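Local coordinates for spindle assembly checkpoint serine/threonine-protein kinase BUB1 (Saccharomyces cerevisiae, PDB 3ESL) that acts in the mitotic spindle assembly checkpoint, delaying anaphase until chromosomes are bioriented, this chain being the conserved TPR-like N-terminal domain of the kinase, at residues Glu126-Lys135 with Tyr159-Glu170. Sequence-based numbering, arbitrary orientation.
Sequences ENAQFFLEAK and YEDRLREMNIVE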
loop_
_atom_site.group_PDB
_atom_site.type_symbol
_atom_site.label_atom_id
_atom_site.label_comp_id
_atom_site.label_asym_id
_atom_site.label_seq_id
_atom_site.Cartn_x
_atom_site.Cartn_y
_atom_site.Cartn_z
ATOM N N GLU A 126 -12.676 3.872 8.077
ATOM C CA GLU A 126 -13.039 4.380 9.415
ATOM C C GLU A 126 -12.841 5.896 9.527
ATOM O O GLU A 126 -13.764 6.626 9.946
ATOM C CB GLU A 126 -12.264 3.637 10.515
ATOM C CG GLU A 126 -12.370 4.325 11.889
ATOM C CD GLU A 126 -11.639 3.601 13.003
ATOM O OE1 GLU A 126 -10.835 2.673 12.730
ATOM O OE2 GLU A 126 -11.881 3.969 14.175
ATOM N N ASN A 127 -11.653 6.362 9.157
ATOM C CA ASN A 127 -11.326 7.789 9.170
ATOM C C ASN A 127 -12.240 8.605 8.255
ATOM O O ASN A 127 -12.554 9.763 8.556
ATOM C CB ASN A 127 -9.856 8.024 8.821
ATOM C CG ASN A 127 -8.903 7.483 9.883
ATOM O OD1 ASN A 127 -9.260 7.356 11.052
ATOM N ND2 ASN A 127 -7.681 7.173 9.474
ATOM N N ALA A 128 -12.677 7.988 7.157
ATOM C CA ALA A 128 -13.614 8.629 6.229
ATOM C C ALA A 128 -15.051 8.500 6.715
ATOM O O ALA A 128 -15.979 8.902 6.018
ATOM C CB ALA A 128 -13.489 8.036 4.834
ATOM N N GLN A 129 -15.229 7.916 7.900
ATOM C CA GLN A 129 -16.546 7.750 8.519
ATOM C C GLN A 129 -17.485 6.786 7.781
ATOM O O GLN A 129 -18.709 6.891 7.881
ATOM C CB GLN A 129 -17.219 9.118 8.785
ATOM C CG GLN A 129 -16.298 10.158 9.382
ATOM C CD GLN A 129 -16.074 11.319 8.448
ATOM O OE1 GLN A 129 -17.026 12.004 8.068
ATOM N NE2 GLN A 129 -14.820 11.578 8.104
ATOM N N PHE A 130 -16.913 5.844 7.026
ATOM C CA PHE A 130 -17.680 4.717 6.534
ATOM C C PHE A 130 -17.590 3.651 7.619
ATOM O O PHE A 130 -16.943 2.613 7.450
ATOM C CB PHE A 130 -17.140 4.191 5.188
ATOM C CG PHE A 130 -17.381 5.120 4.022
ATOM C CD1 PHE A 130 -18.654 5.244 3.456
ATOM C CD2 PHE A 130 -16.338 5.870 3.489
ATOM C CE1 PHE A 130 -18.871 6.106 2.365
ATOM C CE2 PHE A 130 -16.542 6.726 2.408
ATOM C CZ PHE A 130 -17.805 6.843 1.846
ATOM N N PHE A 131 -18.238 3.920 8.751
ATOM C CA PHE A 131 -17.987 3.155 9.970
ATOM C C PHE A 131 -18.329 1.672 9.857
ATOM O O PHE A 131 -17.515 0.808 10.211
ATOM C CB PHE A 131 -18.680 3.815 11.179
ATOM C CG PHE A 131 -18.082 5.145 11.562
ATOM C CD1 PHE A 131 -16.784 5.227 12.050
ATOM C CD2 PHE A 131 -18.830 6.318 11.439
ATOM C CE1 PHE A 131 -16.224 6.454 12.394
ATOM C CE2 PHE A 131 -18.286 7.549 11.788
ATOM C CZ PHE A 131 -16.981 7.622 12.265
ATOM N N LEU A 132 -19.515 1.367 9.347
ATOM C CA LEU A 132 -19.955 -0.023 9.303
ATOM C C LEU A 132 -19.329 -0.805 8.139
ATOM O O LEU A 132 -19.112 -2.013 8.241
ATOM C CB LEU A 132 -21.488 -0.128 9.343
ATOM C CG LEU A 132 -22.123 0.512 10.597
ATOM C CD1 LEU A 132 -23.642 0.535 10.518
ATOM C CD2 LEU A 132 -21.646 -0.140 11.901
ATOM N N GLU A 133 -19.003 -0.101 7.057
ATOM C CA GLU A 133 -18.241 -0.708 5.960
ATOM C C GLU A 133 -16.854 -1.131 6.449
ATOM O O GLU A 133 -16.360 -2.205 6.070
ATOM C CB GLU A 133 -18.112 0.252 4.777
ATOM C CG GLU A 133 -19.432 0.526 4.050
ATOM C CD GLU A 133 -20.178 1.751 4.578
ATOM O OE1 GLU A 133 -19.975 2.158 5.744
ATOM O OE2 GLU A 133 -20.983 2.315 3.805
ATOM N N ALA A 134 -16.239 -0.288 7.280
ATOM C CA ALA A 134 -14.921 -0.583 7.853
ATOM C C ALA A 134 -14.941 -1.852 8.707
ATOM O O ALA A 134 -13.988 -2.635 8.685
ATOM C CB ALA A 134 -14.399 0.599 8.651
ATOM N N LYS A 135 -16.032 -2.069 9.447
ATOM C CA LYS A 135 -16.175 -3.280 10.260
ATOM C C LYS A 135 -16.304 -4.499 9.359
ATOM O O LYS A 135 -15.632 -5.504 9.576
ATOM C CB LYS A 135 -17.388 -3.166 11.209
ATOM C CG LYS A 135 -17.744 -4.449 11.942
ATOM C CD LYS A 135 -18.817 -4.196 12.995
ATOM C CE LYS A 135 -19.199 -5.478 13.714
ATOM N NZ LYS A 135 -19.701 -5.176 15.081
ATOM N N TYR A 159 -11.775 -1.979 17.373
ATOM C CA TYR A 159 -12.635 -1.136 16.552
ATOM C C TYR A 159 -14.063 -1.082 17.097
ATOM O O TYR A 159 -14.694 -0.011 17.125
ATOM C CB TYR A 159 -12.638 -1.599 15.095
ATOM C CG TYR A 159 -13.422 -0.671 14.197
ATOM C CD1 TYR A 159 -13.311 0.716 14.341
ATOM C CD2 TYR A 159 -14.278 -1.171 13.218
ATOM C CE1 TYR A 159 -14.029 1.575 13.527
ATOM C CE2 TYR A 159 -15.006 -0.311 12.396
ATOM C CZ TYR A 159 -14.868 1.060 12.561
ATOM O OH TYR A 159 -15.573 1.928 11.761
ATOM N N GLU A 160 -14.572 -2.232 17.527
ATOM C CA GLU A 160 -15.890 -2.274 18.165
ATOM C C GLU A 160 -15.949 -1.410 19.435
ATOM O O GLU A 160 -16.990 -0.826 19.735
ATOM C CB GLU A 160 -16.324 -3.718 18.427
ATOM C CG GLU A 160 -16.602 -4.477 17.134
ATOM C CD GLU A 160 -16.894 -5.955 17.334
ATOM O OE1 GLU A 160 -16.487 -6.526 18.371
ATOM O OE2 GLU A 160 -17.526 -6.552 16.436
ATOM N N ASP A 161 -14.826 -1.314 20.149
ATOM C CA ASP A 161 -14.705 -0.430 21.311
ATOM C C ASP A 161 -14.772 1.039 20.906
ATOM O O ASP A 161 -15.344 1.862 21.627
ATOM C CB ASP A 161 -13.393 -0.679 22.055
ATOM C CG ASP A 161 -13.350 -2.024 22.744
ATOM O OD1 ASP A 161 -14.428 -2.592 23.038
ATOM O OD2 ASP A 161 -12.224 -2.511 22.995
ATOM N N ARG A 162 -14.173 1.368 19.761
ATOM C CA ARG A 162 -14.232 2.734 19.240
ATOM C C ARG A 162 -15.637 3.065 18.755
ATOM O O ARG A 162 -16.103 4.195 18.927
ATOM C CB ARG A 162 -13.193 2.957 18.136
ATOM C CG ARG A 162 -11.751 2.836 18.626
ATOM C CD ARG A 162 -10.741 3.439 17.646
ATOM N NE ARG A 162 -10.679 2.724 16.366
ATOM C CZ ARG A 162 -10.006 1.594 16.160
ATOM N NH1 ARG A 162 -9.336 1.012 17.151
ATOM N NH2 ARG A 162 -10.005 1.037 14.954
ATOM N N LEU A 163 -16.308 2.071 18.167
ATOM C CA LEU A 163 -17.681 2.217 17.684
ATOM C C LEU A 163 -18.644 2.531 18.825
ATOM O O LEU A 163 -19.507 3.407 18.696
ATOM C CB LEU A 163 -18.128 0.952 16.940
ATOM C CG LEU A 163 -18.321 0.977 15.411
ATOM C CD1 LEU A 163 -17.499 2.047 14.683
ATOM C CD2 LEU A 163 -18.088 -0.401 14.800
ATOM N N ARG A 164 -18.477 1.823 19.942
ATOM C CA ARG A 164 -19.296 2.048 21.140
ATOM C C ARG A 164 -19.103 3.441 21.742
ATOM O O ARG A 164 -20.063 4.038 22.235
ATOM C CB ARG A 164 -19.033 0.968 22.189
ATOM C CG ARG A 164 -19.776 -0.329 21.914
ATOM C CD ARG A 164 -19.737 -1.260 23.121
ATOM N NE ARG A 164 -18.493 -2.027 23.177
ATOM C CZ ARG A 164 -18.314 -3.210 22.592
ATOM N NH1 ARG A 164 -19.297 -3.777 21.898
ATOM N NH2 ARG A 164 -17.145 -3.828 22.698
ATOM N N GLU A 165 -17.869 3.947 21.687
ATOM C CA GLU A 165 -17.534 5.308 22.131
ATOM C C GLU A 165 -18.179 6.414 21.281
ATOM O O GLU A 165 -18.235 7.575 21.706
ATOM C CB GLU A 165 -16.011 5.503 22.189
ATOM C CG GLU A 165 -15.340 4.742 23.334
ATOM C CD GLU A 165 -13.828 4.869 23.328
ATOM O OE1 GLU A 165 -13.189 4.431 22.342
ATOM O OE2 GLU A 165 -13.273 5.394 24.320
ATOM N N MET A 166 -18.652 6.048 20.089
ATOM C CA MET A 166 -19.378 6.968 19.206
ATOM C C MET A 166 -20.878 6.621 19.101
ATOM O O MET A 166 -21.598 7.208 18.286
ATOM C CB MET A 166 -18.759 6.993 17.797
ATOM C CG MET A 166 -17.260 7.255 17.721
ATOM S SD MET A 166 -16.671 7.293 16.005
ATOM C CE MET A 166 -14.948 6.854 16.222
ATOM N N ASN A 167 -21.336 5.669 19.916
ATOM C CA ASN A 167 -22.753 5.256 19.956
ATOM C C ASN A 167 -23.275 4.681 18.629
ATOM O O ASN A 167 -24.401 4.981 18.216
ATOM C CB ASN A 167 -23.668 6.419 20.407
ATOM C CG ASN A 167 -23.242 7.046 21.731
ATOM O OD1 ASN A 167 -23.162 6.372 22.761
ATOM N ND2 ASN A 167 -22.993 8.354 21.709
ATOM N N ILE A 168 -22.465 3.851 17.972
ATOM C CA ILE A 168 -22.790 3.356 16.628
ATOM C C ILE A 168 -23.221 1.889 16.618
ATOM O O ILE A 168 -22.518 1.027 17.148
ATOM C CB ILE A 168 -21.605 3.566 15.639
ATOM C CG1 ILE A 168 -21.287 5.057 15.494
ATOM C CG2 ILE A 168 -21.911 2.943 14.270
ATOM C CD1 ILE A 168 -19.975 5.346 14.805
ATOM N N VAL A 169 -24.381 1.632 16.010
ATOM C CA VAL A 169 -24.901 0.274 15.769
ATOM C C VAL A 169 -25.730 0.227 14.478
ATOM O O VAL A 169 -26.194 1.263 13.997
ATOM C CB VAL A 169 -25.764 -0.266 16.954
ATOM C CG1 VAL A 169 -24.905 -1.032 17.958
ATOM C CG2 VAL A 169 -26.564 0.855 17.632
ATOM N N GLU A 170 -25.908 -0.973 13.922
ATOM C CA GLU A 170 -26.755 -1.163 12.736
ATOM C C GLU A 170 -28.252 -1.150 13.060
ATOM O O GLU A 170 -28.660 -1.456 14.184
ATOM C CB GLU A 170 -26.402 -2.460 11.993
ATOM C CG GLU A 170 -25.414 -2.279 10.846
ATOM C CD GLU A 170 -25.855 -2.963 9.554
ATOM O OE1 GLU A 170 -26.153 -4.178 9.575
ATOM O OE2 GLU A 170 -25.895 -2.279 8.509
#
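Tyr159 is the main bump of this interface: as a knob into a hole, its side chain fills the hollow lined by Glu126, Phe131, Ala134 and Lys135. With CG anti to the backbone N (chi1 -175°), the ring extends across to helix 131-143, and its OH donates to Phe131 O at 2.7 Å. The same oxygen also takes a weak backbone bond from Lys135 N, while Ala134 CB lies 3.6 Å from Tyr159 OH, forming part of the hollow. Beside the knob, the carboxylate of Glu126 and the guanidinium of Arg162 meet nearly coplanar. Arg162 grips side-on: NE reaches Glu126 OE2 at 2.8 Å (N-H...O 172°) and NH2 reaches OE1 at 2.9 Å, both on syn lone pairs. Replacing Glu126 by an alanine would probably leave the Arg162 guanidinium without its carboxylate mate and open a gap beside the Tyr159 ring. The short segments of helices 131-143 and 149-165 run antiparallel at 164° with axes 11.2 Å apart, consistent with the antiparallel helix packing of the TPR-like BUB1 N-terminal domain. Past Leu163, whose carbonyl takes both Met166 N and Ile168 N, a Schellman motif with Asn167 at C' turns the chain back over Phe131. Ile168 CD1 then lies over one face of the Phe131 ring in a CH-pi contact, 3.9 Å from the centroid, and Met166 SD approaches obliquely in a Met-aromatic contact. Farther along, Leu132 CD2 abuts Ile168 CG2, and at the other flank the extended Lys135 bridges to Glu160, NZ to OE2 2.9 Å.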